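Long-range contacts in non-toxic crystal protein (Bacillus thuringiensis, PDB 2D42), which is non-toxic and of unknown function, but closely resembles the beta-pore-forming toxins of the aerolysin and epsilon-toxin group in its fold: residues Q21-S26 / R180-L185; Y28-N33 / S174-I179; L158-F163 / S229-L234. All coordinates share one frame; numbering follows the deposited sequence.

How the interactions relate
The three contacts illustrate how one very long strand, 150-185, can serve distant parts of an elongated beta protein. Interactions 1 and 2 both join it to strand 23-29, lie with centres about 19 Å apart and touch through Y28 and R180. Interaction 3, on the other side of the chain's centre, pairs it with strand 219-244, about 58 Å from interaction 1 between centres. Chemistry follows place. The surface contact 21-26/180-185 is rich in tyrosine and carries a bulge; 28-33/174-179, partly buried, passes from strand pairing to a turn with polar side chains; 158-163/229-234, with seven buried residues, is regular pairing in which glycines admit larger side chains.

Interaction 1 (Q21-S26 / R180-L185); sequences QYTYGS and RYYRTL
Y182 reaches across to T23, and its side chain can be followed outward atom by atom. From CB, its CG lies between the backbone N and the carbonyl carbon (chi1 62°), which swings the ring across to segment 21-26. CD1 passes T23 O, CE1 faces T23 CG2 and CB, and CZ comes within 3.3 Å of T23 CG2. At the tip, Y182 OH approaches the same methyl, T23 CG2, at 3.2 Å. The threonine thus sits over one face of the ring, its CB 3.8 Å from the Y182 centroid in a CH-pi contact, while G25 CA comes to the ring edge. Y22 and Y181 meet on the other side of the sheet: their rings stand obliquely at 43°, with Y22 CD2 3.8 Å from Y181 CB, and the aliphatic R183 CG approaches Y22 CD1. Y181 OH is bonded to Q195, and its ring meets that of Y16 in helix 5-19.

Between the two faces, T23 and Y182 exchange two backbone hydrogen bonds, T23 N to Y182 O being 3.0 Å. The register then shifts by one, and R180 O receives both G25 N at 2.7 Å and S26 N at 3.3 Å. R180 N answers with a nearly straight bond to S26 O, and the R180 guanidinium turns outward to a salt bridge with E192 on strand 189-198. Two successive residues, G25 and S26, facing the single residue R180 across an antiparallel pair make this a classic beta bulge.

Interaction 2 (Y28-N33 / S174-I179); sequences YSDDTN and SGNGII
Y28 leans across I178 where an antiparallel strand pair gives way to a type I turn, D30 to N33, reinforced by an Asx turn. A first torsion of 44° folds the aromatic side chain back over its own backbone, and this brings one side of the ring onto the isoleucine: Y28 CE1 is 3.4 Å from I178 CB, and the CG2 branch extends beneath CZ and the hydroxyl. The other branch of I178, through CG1 and CD1, is turned to D30 and meets its CB and CG. One isoleucine therefore fills the angle between a tyrosine and an aspartate.

D30 and N176 run alongside each other and point the same way, their carboxylate and amide planes 35° apart, with D30 OD2 at 3.7 Å from N176 CB. That oxygen is not idle, since it forms a salt bridge with R196 of strand 189-198, the next strand across.

Backbone bonds secure the frame. I178 N reaches Y28 O at 2.6 Å, and Y28 N returns to I178 O, although the position of that oxygen is less certain. Beyond the non-hydrogen-bonded pair S29 and G177, D30 N donates to N176 O at 2.9 Å, approaching from above the carbonyl plane. N176 N binds N33 O at 2.7 Å, so the turn is held at both ends. Within the turn, T32 N comes to D30 OD1 from above the carboxylate plane, at 3.0 Å.

Interaction 3 (L158-F163 / S229-L234); sequences LEQGAF and SGQIGL
F163, L234 and Q231 lose the most surface to this contact, the first two by lying on the backbone of the opposite strand, Q231 by meeting both backbone and the Q160 amide. The F163 ring folds over G230, carried across to the partner chain by a chi1 of 58°. One face then lies on the glycine, whose CA is 4.1 Å from the F163 centroid in a CH-pi contact, and the ring edge meets I232 CG2. F163 CD2 and CE2 lie at G230 O, so the ring rests on bare backbone.

L234 uses the same device from the other strand. Its CD1 packs on G161 CA at 3.9 Å, directly against the glycine backbone. On the opposite face of the sheet the Q231 and Q160 amides stack, their planes 28° apart and Q231 NE2 at 3.7 Å from Q160 NE2. Q231 CB also rests on G161 O, at 3.3 Å.

Five backbone hydrogen bonds join the antiparallel strands, among them G161 N to I232 O at 2.7 Å and a nearly straight L234 N to E159 O at 2.8 Å. CA-H...O contacts fill the intervals, as from Q231 CA to G161 O. This is regular antiparallel pairing within the extended sheet of an aerolysin- and epsilon-toxin-like fold.

Both strands run on beyond this contact in the large curled sheet. Strand 54-65 bonds to L158 and Q160 on one flank, strand 71-94 to S229 and Q231 on the other, while L107 and F109 of strand 101-109 pack against F163, I232 and L234.

Interaction 1 (Q21-S26 / R180-L185)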
loop_
_atom_site.group_PDB
_atom_site.type_symbol
_atom_site.label_atom_id
_atom_site.label_comp_id
_atom_site.label_asym_id
_atom_site.label_seq_id
_atom_site.Cartn_x
_atom_site.Cartn_y
_atom_site.Cartn_z
ATOM N N GLN A 21 13.114 -37.053 -22.078
ATOM C CA GLN A 21 14.302 -37.878 -21.906
ATOM C C GLN A 21 15.613 -37.088 -21.902
ATOM O O GLN A 21 16.655 -37.599 -22.318
ATOM C CB GLN A 21 14.344 -38.960 -22.994
ATOM C CG GLN A 21 12.978 -39.574 -23.289
ATOM C CD GLN A 21 12.271 -40.070 -22.037
ATOM O OE1 GLN A 21 11.037 -40.125 -21.987
ATOM N NE2 GLN A 21 13.048 -40.442 -21.022
ATOM N N TYR A 22 15.557 -35.844 -21.432
ATOM C CA TYR A 22 16.742 -34.998 -21.355
ATOM C C TYR A 22 17.186 -34.905 -19.913
ATOM O O TYR A 22 16.481 -35.332 -19.001
ATOM C CB TYR A 22 16.447 -33.562 -21.783
ATOM C CG TYR A 22 15.987 -33.337 -23.196
ATOM C CD1 TYR A 22 16.388 -34.175 -24.232
ATOM C CD2 TYR A 22 15.216 -32.218 -23.512
ATOM C CE1 TYR A 22 16.037 -33.899 -25.552
ATOM C CE2 TYR A 22 14.862 -31.932 -24.825
ATOM C CZ TYR A 22 15.278 -32.776 -25.839
ATOM O OH TYR A 22 14.951 -32.479 -27.139
ATOM N N THR A 23 18.360 -34.325 -19.707
ATOM C CA THR A 23 18.855 -34.096 -18.362
ATOM C C THR A 23 18.728 -32.591 -18.139
ATOM O O THR A 23 19.242 -31.799 -18.932
ATOM C CB THR A 23 20.323 -34.497 -18.203
ATOM O OG1 THR A 23 20.440 -35.924 -18.301
ATOM C CG2 THR A 23 20.845 -34.040 -16.846
ATOM N N TYR A 24 18.017 -32.200 -17.082
ATOM C CA TYR A 24 17.832 -30.784 -16.773
ATOM C C TYR A 24 19.168 -30.215 -16.358
ATOM O O TYR A 24 19.798 -30.705 -15.422
ATOM C CB TYR A 24 16.824 -30.594 -15.635
ATOM C CG TYR A 24 16.739 -29.169 -15.110
ATOM C CD1 TYR A 24 16.054 -28.174 -15.818
ATOM C CD2 TYR A 24 17.341 -28.819 -13.904
ATOM C CE1 TYR A 24 15.969 -26.864 -15.327
ATOM C CE2 TYR A 24 17.265 -27.517 -13.405
ATOM C CZ TYR A 24 16.578 -26.548 -14.119
ATOM O OH TYR A 24 16.495 -25.277 -13.602
ATOM N N GLY A 25 19.609 -29.182 -17.061
ATOM C CA GLY A 25 20.877 -28.575 -16.722
ATOM C C GLY A 25 20.684 -27.390 -15.792
ATOM O O GLY A 25 21.146 -27.396 -14.648
ATOM N N SER A 26 19.995 -26.369 -16.286
ATOM C CA SER A 26 19.750 -25.169 -15.498
ATOM C C SER A 26 18.690 -24.315 -16.186
ATOM O O SER A 26 18.240 -24.640 -17.286
ATOM C CB SER A 26 21.049 -24.374 -15.362
ATOM O OG SER A 26 21.516 -23.968 -16.640
ATOM N N ARG A 180 18.209 -24.882 -19.977
ATOM C CA ARG A 180 19.263 -25.648 -20.622
ATOM C C ARG A 180 19.132 -27.136 -20.332
ATOM O O ARG A 180 19.069 -27.549 -19.177
ATOM C CB ARG A 180 20.627 -25.160 -20.140
ATOM C CG ARG A 180 20.906 -23.727 -20.501
ATOM C CD ARG A 180 22.311 -23.313 -20.110
ATOM N NE ARG A 180 22.757 -22.234 -20.975
ATOM C CZ ARG A 180 22.979 -22.376 -22.277
ATOM N NH1 ARG A 180 22.804 -23.556 -22.854
ATOM N NH2 ARG A 180 23.347 -21.334 -23.006
ATOM N N TYR A 181 19.094 -27.931 -21.392
ATOM C CA TYR A 181 18.984 -29.385 -21.283
ATOM C C TYR A 181 20.092 -30.011 -22.113
ATOM O O TYR A 181 20.673 -29.364 -22.987
ATOM C CB TYR A 181 17.685 -29.889 -21.897
ATOM C CG TYR A 181 16.415 -29.244 -21.432
ATOM C CD1 TYR A 181 15.801 -29.642 -20.244
ATOM C CD2 TYR A 181 15.767 -28.301 -22.230
ATOM C CE1 TYR A 181 14.564 -29.126 -19.870
ATOM C CE2 TYR A 181 14.530 -27.775 -21.864
ATOM C CZ TYR A 181 13.934 -28.197 -20.684
ATOM O OH TYR A 181 12.702 -27.699 -20.328
ATOM N N TYR A 182 20.376 -31.281 -21.860
ATOM C CA TYR A 182 21.364 -31.964 -22.669
ATOM C C TYR A 182 21.119 -33.454 -22.739
ATOM O O TYR A 182 20.492 -34.050 -21.849
ATOM C CB TYR A 182 22.788 -31.699 -22.178
ATOM C CG TYR A 182 23.087 -32.174 -20.784
ATOM C CD1 TYR A 182 22.832 -31.360 -19.685
ATOM C CD2 TYR A 182 23.658 -33.428 -20.562
ATOM C CE1 TYR A 182 23.143 -31.776 -18.398
ATOM C CE2 TYR A 182 23.974 -33.857 -19.270
ATOM C CZ TYR A 182 23.714 -33.021 -18.195
ATOM O OH TYR A 182 24.029 -33.419 -16.918
ATOM N N ARG A 183 21.585 -34.035 -23.839
ATOM C CA ARG A 183 21.493 -35.461 -24.079
ATOM C C ARG A 183 22.917 -35.977 -24.038
ATOM O O ARG A 183 23.767 -35.530 -24.810
ATOM C CB ARG A 183 20.922 -35.762 -25.458
ATOM C CG ARG A 183 19.420 -35.798 -25.558
ATOM C CD ARG A 183 19.051 -36.196 -26.976
ATOM N NE ARG A 183 19.528 -37.538 -27.313
ATOM C CZ ARG A 183 20.038 -37.876 -28.494
ATOM N NH1 ARG A 183 20.147 -36.967 -29.454
ATOM N NH2 ARG A 183 20.424 -39.123 -28.725
ATOM N N THR A 184 23.172 -36.901 -23.125
ATOM C CA THR A 184 24.483 -37.501 -22.985
ATOM C C THR A 184 24.688 -38.441 -24.169
ATOM O O THR A 184 23.788 -39.205 -24.517
ATOM C CB THR A 184 24.559 -38.294 -21.678
ATOM O OG1 THR A 184 24.432 -37.386 -20.577
ATOM C CG2 THR A 184 25.877 -39.045 -21.573
ATOM N N LEU A 185 25.858 -38.366 -24.793
ATOM C CA LEU A 185 26.178 -39.213 -25.940
ATOM C C LEU A 185 27.412 -40.072 -25.663
ATOM O O LEU A 185 28.055 -39.927 -24.625
ATOM C CB LEU A 185 26.387 -38.350 -27.186
ATOM C CG LEU A 185 25.110 -37.664 -27.690
ATOM C CD1 LEU A 185 25.444 -36.666 -28.778
ATOM C CD2 LEU A 185 24.134 -38.721 -28.199
#

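Interaction 2 (Y28-N33 / S174-I179)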
loop_
_atom_site.group_PDB
_atom_site.type_symbol
_atom_site.label_atom_id
_atom_site.label_comp_id
_atom_site.label_asym_id
_atom_site.label_seq_id
_atom_site.Cartn_x
_atom_site.Cartn_y
_atom_site.Cartn_z
ATOM N N TYR A 28 17.077 -19.908 -16.120
ATOM C CA TYR A 28 17.183 -18.548 -15.607
ATOM C C TYR A 28 16.330 -17.612 -16.453
ATOM O O TYR A 28 15.816 -18.002 -17.500
ATOM C CB TYR A 28 18.651 -18.102 -15.629
ATOM C CG TYR A 28 19.376 -18.464 -16.911
ATOM C CD1 TYR A 28 19.273 -17.664 -18.048
ATOM C CD2 TYR A 28 20.140 -19.631 -16.994
ATOM C CE1 TYR A 28 19.913 -18.016 -19.241
ATOM C CE2 TYR A 28 20.782 -19.994 -18.182
ATOM C CZ TYR A 28 20.663 -19.182 -19.298
ATOM O OH TYR A 28 21.294 -19.532 -20.472
ATOM N N SER A 29 16.173 -16.380 -15.989
ATOM C CA SER A 29 15.391 -15.385 -16.711
ATOM C C SER A 29 16.135 -14.924 -17.969
ATOM O O SER A 29 17.358 -14.813 -17.966
ATOM C CB SER A 29 15.117 -14.180 -15.808
ATOM O OG SER A 29 14.437 -13.168 -16.521
ATOM N N ASP A 30 15.383 -14.653 -19.031
ATOM C CA ASP A 30 15.943 -14.198 -20.303
ATOM C C ASP A 30 16.234 -12.699 -20.285
ATOM O O ASP A 30 15.312 -11.880 -20.276
ATOM C CB ASP A 30 14.961 -14.519 -21.428
ATOM C CG ASP A 30 15.402 -13.979 -22.768
ATOM O OD1 ASP A 30 16.560 -13.525 -22.883
ATOM O OD2 ASP A 30 14.586 -14.025 -23.712
ATOM N N ASP A 31 17.513 -12.339 -20.307
ATOM C CA ASP A 31 17.906 -10.936 -20.266
ATOM C C ASP A 31 17.298 -10.017 -21.313
ATOM O O ASP A 31 17.150 -8.827 -21.059
ATOM C CB ASP A 31 19.428 -10.814 -20.315
ATOM C CG ASP A 31 20.071 -11.117 -18.979
ATOM O OD1 ASP A 31 19.358 -11.590 -18.068
ATOM O OD2 ASP A 31 21.290 -10.887 -18.840
ATOM N N THR A 32 16.934 -10.538 -22.479
ATOM C CA THR A 32 16.355 -9.670 -23.499
ATOM C C THR A 32 14.843 -9.479 -23.364
ATOM O O THR A 32 14.246 -8.670 -24.074
ATOM C CB THR A 32 16.655 -10.180 -24.914
ATOM O OG1 THR A 32 18.047 -10.495 -25.027
ATOM C CG2 THR A 32 16.318 -9.099 -25.932
ATOM N N ASN A 33 14.225 -10.237 -22.465
ATOM C CA ASN A 33 12.791 -10.143 -22.206
ATOM C C ASN A 33 12.631 -10.914 -20.905
ATOM O O ASN A 33 12.044 -11.992 -20.869
ATOM C CB ASN A 33 11.978 -10.811 -23.314
ATOM C CG ASN A 33 10.492 -10.478 -23.228
ATOM O OD1 ASN A 33 9.642 -11.199 -23.763
ATOM N ND2 ASN A 33 10.175 -9.373 -22.562
ATOM N N SER A 174 4.845 -11.543 -16.979
ATOM C CA SER A 174 5.176 -11.874 -18.359
ATOM C C SER A 174 6.689 -11.995 -18.539
ATOM O O SER A 174 7.446 -11.851 -17.585
ATOM C CB SER A 174 4.633 -10.785 -19.293
ATOM O OG SER A 174 5.175 -9.521 -18.942
ATOM N N GLY A 175 7.125 -12.257 -19.770
ATOM C CA GLY A 175 8.546 -12.385 -20.026
ATOM C C GLY A 175 8.938 -13.810 -20.360
ATOM O O GLY A 175 8.091 -14.707 -20.396
ATOM N N ASN A 176 10.233 -14.023 -20.578
ATOM C CA ASN A 176 10.751 -15.334 -20.952
ATOM C C ASN A 176 11.783 -15.882 -19.989
ATOM O O ASN A 176 12.496 -15.136 -19.316
ATOM C CB ASN A 176 11.412 -15.274 -22.339
ATOM C CG ASN A 176 10.446 -14.916 -23.440
ATOM O OD1 ASN A 176 10.606 -13.895 -24.106
ATOM N ND2 ASN A 176 9.441 -15.757 -23.645
ATOM N N GLY A 177 11.858 -17.206 -19.957
ATOM C CA GLY A 177 12.831 -17.890 -19.134
ATOM C C GLY A 177 13.712 -18.662 -20.098
ATOM O O GLY A 177 13.357 -18.835 -21.263
ATOM N N ILE A 178 14.871 -19.108 -19.635
ATOM C CA ILE A 178 15.772 -19.878 -20.479
ATOM C C ILE A 178 16.054 -21.175 -19.745
ATOM O O ILE A 178 16.385 -21.157 -18.560
ATOM C CB ILE A 178 17.122 -19.158 -20.710
ATOM C CG1 ILE A 178 16.905 -17.843 -21.464
ATOM C CG2 ILE A 178 18.063 -20.075 -21.474
ATOM C CD1 ILE A 178 16.262 -18.002 -22.828
ATOM N N ILE A 179 15.909 -22.293 -20.442
ATOM C CA ILE A 179 16.169 -23.589 -19.842
ATOM C C ILE A 179 17.196 -24.362 -20.662
ATOM O O ILE A 179 17.073 -24.483 -21.883
ATOM C CB ILE A 179 14.886 -24.428 -19.745
ATOM C CG1 ILE A 179 13.827 -23.672 -18.933
ATOM C CG2 ILE A 179 15.201 -25.764 -19.091
ATOM C CD1 ILE A 179 12.472 -24.368 -18.880
#

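Interaction 3 (L158-F163 / S229-L234)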
loop_
_atom_site.group_PDB
_atom_site.type_symbol
_atom_site.label_atom_id
_atom_site.label_comp_id
_atom_site.label_asym_id
_atom_site.label_seq_id
_atom_site.Cartn_x
_atom_site.Cartn_y
_atom_site.Cartn_z
ATOM N N LEU A 158 -8.074 17.619 15.856
ATOM C CA LEU A 158 -7.986 16.795 14.664
ATOM C C LEU A 158 -8.761 15.512 14.891
ATOM O O LEU A 158 -8.591 14.837 15.912
ATOM C CB LEU A 158 -6.537 16.428 14.336
ATOM C CG LEU A 158 -6.378 15.353 13.247
ATOM C CD1 LEU A 158 -6.853 15.901 11.908
ATOM C CD2 LEU A 158 -4.926 14.910 13.145
ATOM N N GLU A 159 -9.626 15.181 13.942
ATOM C CA GLU A 159 -10.379 13.947 14.021
ATOM C C GLU A 159 -9.537 12.939 13.239
ATOM O O GLU A 159 -9.388 13.056 12.020
ATOM C CB GLU A 159 -11.744 14.121 13.374
ATOM C CG GLU A 159 -12.643 12.931 13.508
ATOM C CD GLU A 159 -14.057 13.267 13.099
ATOM O OE1 GLU A 159 -14.366 13.186 11.890
ATOM O OE2 GLU A 159 -14.852 13.639 13.991
ATOM N N GLN A 160 -8.973 11.969 13.952
ATOM C CA GLN A 160 -8.125 10.957 13.346
ATOM C C GLN A 160 -8.805 9.604 13.219
ATOM O O GLN A 160 -9.268 9.035 14.209
ATOM C CB GLN A 160 -6.839 10.789 14.156
ATOM C CG GLN A 160 -5.836 9.833 13.518
ATOM C CD GLN A 160 -4.585 9.664 14.350
ATOM O OE1 GLN A 160 -4.658 9.277 15.514
ATOM N NE2 GLN A 160 -3.423 9.951 13.756
ATOM N N GLY A 161 -8.857 9.098 11.988
ATOM C CA GLY A 161 -9.458 7.803 11.734
ATOM C C GLY A 161 -8.414 6.704 11.806
ATOM O O GLY A 161 -7.211 6.965 11.734
ATOM N N ALA A 162 -8.870 5.468 11.955
ATOM C CA ALA A 162 -7.971 4.327 12.024
ATOM C C ALA A 162 -8.645 3.209 11.256
ATOM O O ALA A 162 -9.873 3.174 11.165
ATOM C CB ALA A 162 -7.736 3.914 13.483
ATOM N N PHE A 163 -7.858 2.291 10.706
ATOM C CA PHE A 163 -8.447 1.202 9.936
ATOM C C PHE A 163 -7.522 -0.003 9.869
ATOM O O PHE A 163 -6.335 0.087 10.149
ATOM C CB PHE A 163 -8.735 1.690 8.510
ATOM C CG PHE A 163 -7.508 2.185 7.805
ATOM C CD1 PHE A 163 -6.710 1.314 7.070
ATOM C CD2 PHE A 163 -7.089 3.504 7.966
ATOM C CE1 PHE A 163 -5.506 1.750 6.516
ATOM C CE2 PHE A 163 -5.887 3.947 7.417
ATOM C CZ PHE A 163 -5.095 3.063 6.691
ATOM N N SER A 229 -3.031 -1.393 7.607
ATOM C CA SER A 229 -3.600 -0.813 8.807
ATOM C C SER A 229 -2.953 0.543 8.973
ATOM O O SER A 229 -1.830 0.759 8.519
ATOM C CB SER A 229 -3.294 -1.691 10.021
ATOM O OG SER A 229 -1.909 -1.677 10.294
ATOM N N GLY A 230 -3.658 1.471 9.605
ATOM C CA GLY A 230 -3.078 2.782 9.800
ATOM C C GLY A 230 -4.044 3.817 10.319
ATOM O O GLY A 230 -5.170 3.507 10.710
ATOM N N GLN A 231 -3.595 5.061 10.320
ATOM C CA GLN A 231 -4.414 6.167 10.790
ATOM C C GLN A 231 -4.290 7.328 9.828
ATOM O O GLN A 231 -3.313 7.423 9.086
ATOM C CB GLN A 231 -3.949 6.603 12.176
ATOM C CG GLN A 231 -4.144 5.540 13.235
ATOM C CD GLN A 231 -3.364 5.833 14.503
ATOM O OE1 GLN A 231 -3.762 5.426 15.598
ATOM N NE2 GLN A 231 -2.239 6.526 14.361
ATOM N N ILE A 232 -5.284 8.210 9.836
ATOM C CA ILE A 232 -5.256 9.377 8.969
ATOM C C ILE A 232 -6.127 10.495 9.533
ATOM O O ILE A 232 -7.179 10.237 10.133
ATOM C CB ILE A 232 -5.775 9.058 7.548
ATOM C CG1 ILE A 232 -7.260 8.719 7.600
ATOM C CG2 ILE A 232 -5.034 7.873 6.964
ATOM C CD1 ILE A 232 -7.908 8.701 6.240
ATOM N N GLY A 233 -5.679 11.730 9.337
ATOM C CA GLY A 233 -6.438 12.884 9.788
ATOM C C GLY A 233 -7.585 13.046 8.810
ATOM O O GLY A 233 -7.354 13.080 7.602
ATOM N N LEU A 234 -8.810 13.137 9.324
ATOM C CA LEU A 234 -10.001 13.255 8.490
ATOM C C LEU A 234 -10.513 14.683 8.319
ATOM O O LEU A 234 -10.902 15.086 7.218
ATOM C CB LEU A 234 -11.121 12.371 9.069
ATOM C CG LEU A 234 -10.787 10.871 9.099
ATOM C CD1 LEU A 234 -11.905 10.086 9.779
ATOM C CD2 LEU A 234 -10.562 10.382 7.667
#